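Local coordinates for glucosidase (Croceicoccus marinus, PDB 5Z3K), which probably hydrolyses O-glycosyl bonds as a beta-glucosidase of glycoside hydrolase family 39, at residues Gln128-Glu131 and Asn132-His136; Asp212-Gln216 and Gln217-Leu221; Tyr377-Asp381 and Met382-Ala386. One frame throughout, in Å; residues are numbered along the deposited sequence.

Interaction 1 of 3, residues Gln128-Glu131 and Asn132-His136; sequences QVVE and NIVRH
Helix 123-138, one of the outer helices of the (beta/alpha)8 barrel, carries an i to i+4 ion pair between Glu131 and Arg135, one turn apart. The two side chains run side by side and point the same way. OE2 of Glu131 meets the guanidinium of Arg135 at its edge, 3.3 Å from Arg135 NH2 and in the guanidinium plane. The N-H...O angle there is 150°, and the bond uses the anti lone pair of OE2, the one turned away from OE1. Arg135 NE reaches the same oxygen in a weak bond, so one carboxylate oxygen serves two donors while the carboxylate and guanidinium planes stay 45° apart. With CG of Glu131 anti to the backbone N (chi1 177°) and the chain extended beyond it, the carboxylate lies alongside the arginine; its OE1 is taken by Arg185 in a second salt bridge. The regular alpha-helical backbone beneath is marked by Arg135 N to Glu131 O at 2.8 Å and Ile133 N to Val129 O at 3.0 Å. On another side of the helix, Val129 CG1 packs on Ile133 CD1 at 3.8 Å. Ile133 and Val134 rest on Trp152 of strand 151-154, Asn132 ND2 bonds to Pro80 O, and Glu131, Val134 and Arg135 lean on Val186 of helix 169-186.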
ATOM      1  N   GLN A 128       6.304  25.363 -13.266  1.00 22.29           N
ATOM      2  CA  GLN A 128       5.642  25.293 -14.533  1.00 25.35           C
ATOM      3  C   GLN A 128       5.647  23.851 -15.077  1.00 18.20           C
ATOM      4  O   GLN A 128       4.693  23.394 -15.573  1.00 19.74           O
ATOM      5  CB  GLN A 128       6.345  26.180 -15.565  1.00 21.00           C
ATOM      6  CG  GLN A 128       6.311  27.654 -15.344  1.00 33.05           C
ATOM      7  CD  GLN A 128       7.000  28.385 -16.507  1.00 41.05           C
ATOM      8  OE1 GLN A 128       8.181  28.598 -16.492  1.00 50.84           O
ATOM      9  NE2 GLN A 128       6.260  28.661 -17.545  1.00 38.38           N
ATOM     10  N   VAL A 129       6.751  23.177 -14.922  1.00 16.22           N
ATOM     11  CA  VAL A 129       6.870  21.831 -15.472  1.00 16.80           C
ATOM     12  C   VAL A 129       5.985  20.869 -14.686  1.00 17.24           C
ATOM     13  O   VAL A 129       5.325  20.004 -15.272  1.00 15.78           O
ATOM     14  CB  VAL A 129       8.351  21.406 -15.507  1.00 18.54           C
ATOM     15  CG1 VAL A 129       8.498  19.909 -15.693  1.00 18.98           C
ATOM     16  CG2 VAL A 129       9.058  22.152 -16.639  1.00 15.96           C
ATOM     17  N   VAL A 130       5.895  21.047 -13.361  1.00 15.70           N
ATOM     18  CA  VAL A 130       4.986  20.210 -12.571  1.00 17.82           C
ATOM     19  C   VAL A 130       3.548  20.440 -13.005  1.00 23.89           C
ATOM     20  O   VAL A 130       2.760  19.490 -13.135  1.00 19.18           O
ATOM     21  CB  VAL A 130       5.153  20.469 -11.062  1.00 16.46           C
ATOM     22  CG1 VAL A 130       4.035  19.747 -10.267  1.00 13.35           C
ATOM     23  CG2 VAL A 130       6.528  20.023 -10.584  1.00 15.48           C
ATOM     24  N   GLU A 131       3.186  21.698 -13.257  1.00 17.76           N
ATOM     25  CA  GLU A 131       1.803  22.000 -13.609  1.00 20.35           C
ATOM     26  C   GLU A 131       1.410  21.328 -14.923  1.00 18.88           C
ATOM     27  O   GLU A 131       0.312  20.773 -15.038  1.00 18.63           O
ATOM     28  CB  GLU A 131       1.597  23.515 -13.684  1.00 21.95           C
ATOM     29  CG  GLU A 131       0.200  23.942 -14.127  1.00 25.55           C
ATOM     30  CD  GLU A 131       0.033  25.452 -14.166  1.00 36.51           C
ATOM     31  OE1 GLU A 131       0.961  26.170 -13.737  1.00 34.61           O
ATOM     32  OE2 GLU A 131      -1.029  25.922 -14.629  1.00 39.66           O
ATOM     33  N   ASN A 132       2.296  21.348 -15.922  1.00 20.49           N
ATOM     34  CA  ASN A 132       1.951  20.726 -17.196  1.00 20.78           C
ATOM     35  C   ASN A 132       2.038  19.209 -17.159  1.00 21.51           C
ATOM     36  O   ASN A 132       1.379  18.547 -17.967  1.00 19.25           O
ATOM     37  CB  ASN A 132       2.833  21.275 -18.319  1.00 17.19           C
ATOM     38  CG  ASN A 132       2.433  22.684 -18.724  1.00 24.51           C
ATOM     39  OD1 ASN A 132       1.301  23.117 -18.468  1.00 23.47           O
ATOM     40  ND2 ASN A 132       3.359  23.413 -19.344  1.00 24.80           N
ATOM     41  N   ILE A 133       2.848  18.636 -16.264  1.00 20.23           N
ATOM     42  CA  ILE A 133       2.753  17.198 -16.035  1.00 16.59           C
ATOM     43  C   ILE A 133       1.372  16.861 -15.499  1.00 18.06           C
ATOM     44  O   ILE A 133       0.731  15.894 -15.934  1.00 14.32           O
ATOM     45  CB  ILE A 133       3.870  16.729 -15.081  1.00 20.52           C
ATOM     46  CG1 ILE A 133       5.224  16.811 -15.789  1.00 17.28           C
ATOM     47  CG2 ILE A 133       3.589  15.312 -14.554  1.00 16.48           C
ATOM     48  CD1 ILE A 133       6.399  16.818 -14.861  1.00 14.26           C
ATOM     49  N   VAL A 134       0.876  17.677 -14.565  1.00 15.55           N
ATOM     50  CA  VAL A 134      -0.451  17.444 -14.013  1.00 16.23           C
ATOM     51  C   VAL A 134      -1.510  17.625 -15.091  1.00 19.09           C
ATOM     52  O   VAL A 134      -2.443  16.825 -15.203  1.00 17.24           O
ATOM     53  CB  VAL A 134      -0.700  18.367 -12.804  1.00 15.28           C
ATOM     54  CG1 VAL A 134      -2.125  18.214 -12.286  1.00 17.13           C
ATOM     55  CG2 VAL A 134       0.303  18.072 -11.687  1.00 16.75           C
ATOM     56  N   ARG A 135      -1.378  18.677 -15.905  1.00 19.73           N
ATOM     57  CA  ARG A 135      -2.341  18.909 -16.977  1.00 19.37           C
ATOM     58  C   ARG A 135      -2.312  17.786 -18.002  1.00 18.33           C
ATOM     59  O   ARG A 135      -3.343  17.463 -18.600  1.00 19.20           O
ATOM     60  CB  ARG A 135      -2.052  20.249 -17.657  1.00 20.71           C
ATOM     61  CG  ARG A 135      -2.495  21.449 -16.848  1.00 20.51           C
ATOM     62  CD  ARG A 135      -2.310  22.768 -17.606  1.00 27.61           C
ATOM     63  NE  ARG A 135      -2.651  23.889 -16.734  1.00 26.96           N
ATOM     64  CZ  ARG A 135      -3.896  24.206 -16.381  1.00 24.89           C
ATOM     65  NH1 ARG A 135      -4.923  23.509 -16.854  1.00 30.28           N
ATOM     66  NH2 ARG A 135      -4.116  25.224 -15.559  1.00 30.77           N
ATOM     67  N   HIS A 136      -1.142  17.194 -18.229  1.00 16.04           N
ATOM     68  CA  HIS A 136      -1.066  16.062 -19.145  1.00 16.26           C
ATOM     69  C   HIS A 136      -1.862  14.869 -18.622  1.00 18.16           C
ATOM     70  O   HIS A 136      -2.520  14.168 -19.401  1.00 15.02           O
ATOM     71  CB  HIS A 136       0.396  15.685 -19.382  1.00 14.22           C
ATOM     72  CG  HIS A 136       0.579  14.470 -20.224  1.00 16.80           C
ATOM     73  ND1 HIS A 136       0.447  14.484 -21.599  1.00 18.95           N
ATOM     74  CD2 HIS A 136       0.893  13.197 -19.889  1.00 16.29           C
ATOM     75  CE1 HIS A 136       0.669  13.272 -22.072  1.00 16.61           C
ATOM     76  NE2 HIS A 136       0.937  12.470 -21.054  1.00 16.62           N
TER

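Interaction 2 of 3, residues Asp212-Gln216 and Gln217-Leu221; sequences DYVKQ and QSVPL
Tyr213 and Gln217 meet where helix 208-216 ends, the glutamine chain crossing the ring at about a right angle. CB of Gln217 lies 3.4 Å from Tyr213 O, the carbonyl that also accepts Gln217 N. Gln217 CG is set beside the backbone N (chi1 -53°) and stands 3.6 Å from Tyr213 CE2, over one face of the ring and offset toward the rim. This is a CH-pi contact, 22° off the ring normal. A bend at chi2 (-50°) carries Gln217 CD back to 3.7 Å from Gln216 C, Gln217 NE2 comes within 3.9 Å of Gln216 CB, and Gln217 OE1 lies 3.9 Å from Gln216 O. The backbone closes the helix in a Schellman motif with Ser218, at positive phi, as C-prime residue: Val219 N bonds to Val214 O at 2.9 Å, in the carbonyl plane, while Ser218 N approaches Lys215 O from above its plane. Tyr213 OH bonds to Glu174 of helix 169-186. With the ring cut back to an alanine here, Gln217 CG is likely to lose the face it lies over, Val219 CG2 the CE1 it touches, and Glu174 its hydroxyl partner. Val214 CG1 packs against Val219 CB at 4.0 Å.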
ATOM      1  N   ASP A 212       4.753  22.347  10.441  1.00 21.81           N
ATOM      2  CA  ASP A 212       4.804  23.750  10.848  1.00 23.52           C
ATOM      3  C   ASP A 212       4.825  24.667   9.631  1.00 22.70           C
ATOM      4  O   ASP A 212       4.137  25.695   9.607  1.00 25.25           O
ATOM      5  CB  ASP A 212       6.024  23.994  11.739  1.00 23.58           C
ATOM      6  CG  ASP A 212       6.142  25.451  12.193  1.00 33.22           C
ATOM      7  OD1 ASP A 212       5.257  25.929  12.935  1.00 33.45           O
ATOM      8  OD2 ASP A 212       7.127  26.115  11.810  1.00 34.97           O
ATOM      9  N   TYR A 213       5.579  24.289   8.595  1.00 20.98           N
ATOM     10  CA  TYR A 213       5.684  25.124   7.403  1.00 18.85           C
ATOM     11  C   TYR A 213       4.352  25.236   6.673  1.00 26.38           C
ATOM     12  O   TYR A 213       3.925  26.339   6.307  1.00 23.94           O
ATOM     13  CB  TYR A 213       6.759  24.578   6.457  1.00 23.85           C
ATOM     14  CG  TYR A 213       6.787  25.322   5.140  1.00 24.23           C
ATOM     15  CD1 TYR A 213       6.007  24.905   4.060  1.00 24.70           C
ATOM     16  CD2 TYR A 213       7.578  26.455   4.979  1.00 27.85           C
ATOM     17  CE1 TYR A 213       6.020  25.601   2.861  1.00 26.08           C
ATOM     18  CE2 TYR A 213       7.599  27.150   3.785  1.00 23.19           C
ATOM     19  CZ  TYR A 213       6.817  26.718   2.731  1.00 28.68           C
ATOM     20  OH  TYR A 213       6.830  27.408   1.537  1.00 30.04           O
ATOM     21  N   VAL A 214       3.695  24.100   6.404  1.00 21.25           N
ATOM     22  CA  VAL A 214       2.448  24.159   5.647  1.00 23.88           C
ATOM     23  C   VAL A 214       1.369  24.879   6.444  1.00 22.79           C
ATOM     24  O   VAL A 214       0.474  25.509   5.865  1.00 23.32           O
ATOM     25  CB  VAL A 214       2.004  22.745   5.216  1.00 28.28           C
ATOM     26  CG1 VAL A 214       2.964  22.191   4.175  1.00 23.77           C
ATOM     27  CG2 VAL A 214       1.925  21.804   6.402  1.00 23.35           C
ATOM     28  N   LYS A 215       1.430  24.807   7.775  1.00 23.61           N
ATOM     29  CA  LYS A 215       0.483  25.552   8.599  1.00 22.64           C
ATOM     30  C   LYS A 215       0.746  27.050   8.521  1.00 24.26           C
ATOM     31  O   LYS A 215      -0.157  27.837   8.216  1.00 25.73           O
ATOM     32  CB  LYS A 215       0.557  25.083  10.049  1.00 29.02           C
ATOM     33  CG  LYS A 215      -0.384  25.848  10.963  1.00 26.61           C
ATOM     34  CD  LYS A 215      -0.313  25.349  12.391  1.00 22.42           C
ATOM     35  CE  LYS A 215      -1.312  26.083  13.261  1.00 36.16           C
ATOM     36  NZ  LYS A 215      -0.655  26.574  14.511  1.00 42.27           N
ATOM     37  N   GLN A 216       1.983  27.459   8.796  1.00 24.79           N
ATOM     38  CA  GLN A 216       2.300  28.882   8.843  1.00 31.09           C
ATOM     39  C   GLN A 216       2.164  29.546   7.478  1.00 28.49           C
ATOM     40  O   GLN A 216       1.793  30.720   7.399  1.00 30.90           O
ATOM     41  CB  GLN A 216       3.706  29.068   9.403  1.00 30.17           C
ATOM     42  CG  GLN A 216       3.823  28.609  10.847  1.00 28.78           C
ATOM     43  CD  GLN A 216       2.844  29.331  11.762  1.00 40.60           C
ATOM     44  OE1 GLN A 216       2.778  30.562  11.770  1.00 43.80           O
ATOM     45  NE2 GLN A 216       2.080  28.566  12.541  1.00 35.12           N
ATOM     46  N   GLN A 217       2.434  28.824   6.395  1.00 27.27           N
ATOM     47  CA  GLN A 217       2.334  29.394   5.058  1.00 23.20           C
ATOM     48  C   GLN A 217       1.028  29.046   4.359  1.00 23.43           C
ATOM     49  O   GLN A 217       0.883  29.343   3.168  1.00 26.56           O
ATOM     50  CB  GLN A 217       3.522  28.957   4.198  1.00 29.46           C
ATOM     51  CG  GLN A 217       4.874  29.241   4.830  1.00 30.51           C
ATOM     52  CD  GLN A 217       4.999  30.677   5.338  1.00 34.73           C
ATOM     53  OE1 GLN A 217       4.525  31.615   4.699  1.00 31.75           O
ATOM     54  NE2 GLN A 217       5.639  30.846   6.493  1.00 33.69           N
ATOM     55  N   SER A 218       0.080  28.424   5.063  1.00 23.40           N
ATOM     56  CA  SER A 218      -1.241  28.103   4.517  1.00 26.09           C
ATOM     57  C   SER A 218      -1.143  27.346   3.189  1.00 28.30           C
ATOM     58  O   SER A 218      -1.794  27.688   2.198  1.00 25.47           O
ATOM     59  CB  SER A 218      -2.080  29.372   4.363  1.00 29.02           C
ATOM     60  OG  SER A 218      -2.174  30.048   5.604  1.00 33.53           O
ATOM     61  N   VAL A 219      -0.314  26.306   3.175  1.00 28.55           N
ATOM     62  CA  VAL A 219      -0.115  25.461   1.995  1.00 22.30           C
ATOM     63  C   VAL A 219      -1.074  24.275   2.070  1.00 23.68           C
ATOM     64  O   VAL A 219      -1.225  23.678   3.146  1.00 21.30           O
ATOM     65  CB  VAL A 219       1.349  24.997   1.894  1.00 19.87           C
ATOM     66  CG1 VAL A 219       1.575  24.151   0.631  1.00 19.69           C
ATOM     67  CG2 VAL A 219       2.299  26.206   1.916  1.00 24.03           C
ATOM     68  N   PRO A 220      -1.752  23.906   0.980  1.00 22.52           N
ATOM     69  CA  PRO A 220      -2.655  22.743   1.038  1.00 23.45           C
ATOM     70  C   PRO A 220      -1.901  21.477   1.408  1.00 20.98           C
ATOM     71  O   PRO A 220      -0.780  21.248   0.957  1.00 27.26           O
ATOM     72  CB  PRO A 220      -3.221  22.654  -0.383  1.00 24.11           C
ATOM     73  CG  PRO A 220      -2.968  23.986  -1.000  1.00 23.23           C
ATOM     74  CD  PRO A 220      -1.732  24.527  -0.354  1.00 22.00           C
ATOM     75  N   LEU A 221      -2.539  20.643   2.234  1.00 23.36           N
ATOM     76  CA  LEU A 221      -1.998  19.340   2.643  1.00 20.81           C
ATOM     77  C   LEU A 221      -3.201  18.409   2.771  1.00 18.64           C
ATOM     78  O   LEU A 221      -3.793  18.284   3.847  1.00 21.16           O
ATOM     79  CB  LEU A 221      -1.205  19.425   3.942  1.00 19.90           C
ATOM     80  CG  LEU A 221      -0.526  18.147   4.450  1.00 20.16           C
ATOM     81  CD1 LEU A 221       0.792  17.870   3.715  1.00 16.13           C
ATOM     82  CD2 LEU A 221      -0.310  18.202   5.969  1.00 17.69           C
TER

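Interaction 3 of 3, residues Tyr377-Asp381 and Met382-Ala386; sequences YAIPD and MYLTA
The Tyr383 ring meets Pro380 at its edge: Pro380 CB lies in the ring plane, 4.0 Å from Tyr383 CD2. Neither face of the ring is touched by residues 377-381, and the proline ring and the tyrosine cross obliquely; the in-plane position of Pro380 CB makes the approach a contact of a methylene with a ring edge and not a stack. Tyr383 belongs to a short 3-10 turn whose first acceptor is Pro380 O, in the loop between strands 369-376 and 391-394, on the chain leaving one strand of the mixed, mostly antiparallel sheet. Two i to i+3 backbone bonds define that turn. Tyr383 N donates to Pro380 O at 2.9 Å with an N-H...O angle of 143°, and Leu384 N donates to Asp381 O at 2.8 Å with a straighter angle of 161°. Both donors stand well above the plane of the carbonyl they use. The turn brings Tyr383 and Leu384 back over Ile379, whose CG2 methyl is the shared apolar partner. Ile379 CG2 touches Tyr383 CB and Leu384 CD2, each at 3.8 Å. CG2 is anti to the backbone N of Ile379, with CG1 beside that N (chi1 -65°), which sets the methyl against the returning chain. Ile379 and Leu384 are buried, whereas Asp381 and Met382, a selenomethionine, are exposed. Outside the turn, Asp381 OD1 forms a salt bridge with Arg417, Ile379 leans on Asp235 and Tyr383 on Arg234. Leu384 also reaches back past the turn's first residue, its CD1 lying 3.8 Å from Ile379 O.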
ATOM      1  N   TYR A 377      -1.224 -16.003  11.737  1.00 12.29           N
ATOM      2  CA  TYR A 377       0.145 -15.510  11.747  1.00 12.90           C
ATOM      3  C   TYR A 377       0.696 -15.505  13.168  1.00 14.73           C
ATOM      4  O   TYR A 377       0.021 -15.060  14.100  1.00 13.82           O
ATOM      5  CB  TYR A 377       0.233 -14.084  11.164  1.00 13.65           C
ATOM      6  CG  TYR A 377       1.627 -13.519  11.314  1.00 13.13           C
ATOM      7  CD1 TYR A 377       2.630 -13.865  10.416  1.00 14.41           C
ATOM      8  CD2 TYR A 377       1.962 -12.705  12.389  1.00 15.33           C
ATOM      9  CE1 TYR A 377       3.908 -13.389  10.562  1.00 12.74           C
ATOM     10  CE2 TYR A 377       3.252 -12.232  12.551  1.00 14.38           C
ATOM     11  CZ  TYR A 377       4.218 -12.583  11.630  1.00 14.48           C
ATOM     12  OH  TYR A 377       5.503 -12.108  11.774  1.00 14.94           O
ATOM     13  N   ALA A 378       1.943 -15.948  13.330  1.00 15.54           N
ATOM     14  CA  ALA A 378       2.591 -15.986  14.639  1.00 16.00           C
ATOM     15  C   ALA A 378       3.828 -15.098  14.622  1.00 14.68           C
ATOM     16  O   ALA A 378       4.725 -15.299  13.797  1.00 13.58           O
ATOM     17  CB  ALA A 378       2.965 -17.422  15.019  1.00 15.83           C
ATOM     18  N   ILE A 379       3.866 -14.113  15.516  1.00 14.08           N
ATOM     19  CA  ILE A 379       5.109 -13.368  15.735  1.00 14.69           C
ATOM     20  C   ILE A 379       6.178 -14.340  16.221  1.00 15.35           C
ATOM     21  O   ILE A 379       5.924 -15.103  17.173  1.00 18.51           O
ATOM     22  CB  ILE A 379       4.896 -12.245  16.766  1.00 15.96           C
ATOM     23  CG1 ILE A 379       3.922 -11.183  16.242  1.00 16.72           C
ATOM     24  CG2 ILE A 379       6.227 -11.610  17.138  1.00 16.47           C
ATOM     25  CD1 ILE A 379       3.360 -10.292  17.347  1.00 13.02           C
ATOM     26  N   PRO A 380       7.360 -14.384  15.612  1.00 18.87           N
ATOM     27  CA  PRO A 380       8.395 -15.306  16.102  1.00 17.55           C
ATOM     28  C   PRO A 380       8.842 -14.949  17.515  1.00 20.21           C
ATOM     29  O   PRO A 380       8.850 -13.780  17.916  1.00 18.66           O
ATOM     30  CB  PRO A 380       9.531 -15.137  15.085  1.00 18.55           C
ATOM     31  CG  PRO A 380       8.840 -14.629  13.835  1.00 23.25           C
ATOM     32  CD  PRO A 380       7.737 -13.744  14.339  1.00 21.27           C
ATOM     33  N   ASP A 381       9.232 -15.986  18.269  1.00 22.66           N
ATOM     34  CA  ASP A 381       9.585 -15.812  19.679  1.00 23.73           C
ATOM     35  C   ASP A 381      10.608 -14.705  19.887  1.00 21.98           C
ATOM     36  O   ASP A 381      10.480 -13.901  20.817  1.00 23.79           O
ATOM     37  CB  ASP A 381      10.133 -17.117  20.261  1.00 26.76           C
ATOM     38  CG  ASP A 381       9.148 -18.246  20.178  1.00 37.90           C
ATOM     39  OD1 ASP A 381       7.964 -18.026  20.501  1.00 44.74           O
ATOM     40  OD2 ASP A 381       9.555 -19.355  19.775  1.00 48.46           O
HETATM   41  N   MSE A 382      11.631 -14.639  19.042  1.00 23.81           N
HETATM   42  CA  MSE A 382      12.694 -13.686  19.309  1.00 26.53           C
HETATM   43  C   MSE A 382      12.184 -12.253  19.208  1.00 21.65           C
HETATM   44  O   MSE A 382      12.790 -11.344  19.765  1.00 25.75           O
HETATM   45  CB  MSE A 382      13.875 -13.899  18.374  1.00 27.80           C
HETATM   46  CG  MSE A 382      13.540 -13.760  16.926  1.00 23.38           C
HETATM   47 SE   MSE A 382      15.166 -13.624  15.855  0.68 37.92          SE
HETATM   48  CE  MSE A 382      14.382 -14.168  14.177  1.00 28.86           C
ATOM     49  N   TYR A 383      11.052 -12.050  18.536  1.00 19.17           N
ATOM     50  CA  TYR A 383      10.470 -10.716  18.460  1.00 19.57           C
ATOM     51  C   TYR A 383       9.467 -10.437  19.575  1.00 22.38           C
ATOM     52  O   TYR A 383       8.888  -9.345  19.610  1.00 19.80           O
ATOM     53  CB  TYR A 383       9.827 -10.497  17.082  1.00 17.89           C
ATOM     54  CG  TYR A 383      10.860 -10.395  15.979  1.00 19.44           C
ATOM     55  CD1 TYR A 383      11.581  -9.220  15.768  1.00 21.82           C
ATOM     56  CD2 TYR A 383      11.136 -11.486  15.166  1.00 20.56           C
ATOM     57  CE1 TYR A 383      12.544  -9.142  14.760  1.00 25.54           C
ATOM     58  CE2 TYR A 383      12.086 -11.417  14.174  1.00 22.71           C
ATOM     59  CZ  TYR A 383      12.785 -10.252  13.966  1.00 22.05           C
ATOM     60  OH  TYR A 383      13.721 -10.226  12.956  1.00 25.61           O
ATOM     61  N   LEU A 384       9.278 -11.374  20.505  1.00 21.87           N
ATOM     62  CA  LEU A 384       8.432 -11.145  21.673  1.00 22.02           C
ATOM     63  C   LEU A 384       9.234 -10.762  22.914  1.00 27.14           C
ATOM     64  O   LEU A 384       8.659 -10.629  23.999  1.00 31.63           O
ATOM     65  CB  LEU A 384       7.572 -12.377  21.946  1.00 19.65           C
ATOM     66  CG  LEU A 384       6.543 -12.616  20.830  1.00 20.79           C
ATOM     67  CD1 LEU A 384       5.970 -14.027  20.869  1.00 23.35           C
ATOM     68  CD2 LEU A 384       5.429 -11.576  20.889  1.00 21.30           C
ATOM     69  N   THR A 385      10.541 -10.570  22.774  1.00 26.83           N
ATOM     70  CA  THR A 385      11.384 -10.062  23.846  1.00 27.03           C
ATOM     71  C   THR A 385      11.407  -8.540  23.792  1.00 27.77           C
ATOM     72  O   THR A 385      11.627  -7.958  22.728  1.00 24.74           O
ATOM     73  CB  THR A 385      12.801 -10.615  23.702  1.00 31.42           C
ATOM     74  OG1 THR A 385      12.749 -12.046  23.658  1.00 34.38           O
ATOM     75  CG2 THR A 385      13.674 -10.169  24.862  1.00 31.43           C
ATOM     76  N   ALA A 386      11.180  -7.894  24.934  1.00 25.89           N
ATOM     77  CA  ALA A 386      11.259  -6.442  24.970  1.00 25.87           C
ATOM     78  C   ALA A 386      12.692  -5.988  24.717  1.00 27.75           C
ATOM     79  O   ALA A 386      13.652  -6.645  25.124  1.00 28.72           O
ATOM     80  CB  ALA A 386      10.765  -5.901  26.315  1.00 30.51           C
TER

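How the interactions relate
From the N terminus the chain first enters interaction 1, wholly within helix 123-138 and thus closing no loop. It then passes through strand 151-154, helix 169-186 and strand 191-197 before interaction 2, where residues 212-221 end helix 208-216 and turn toward barrel strand 223-229. Interaction 3 comes much later, turning the chain after strand 369-376 of the mixed sheet. The three follow in series, none enclosing or crossing another. Interactions 1 and 2 both lean on helix 169-186, although their centres lie about 22 Å apart. Interaction 3 lies on the opposite side of the chain's centre from interaction 1, about 48 Å between centres.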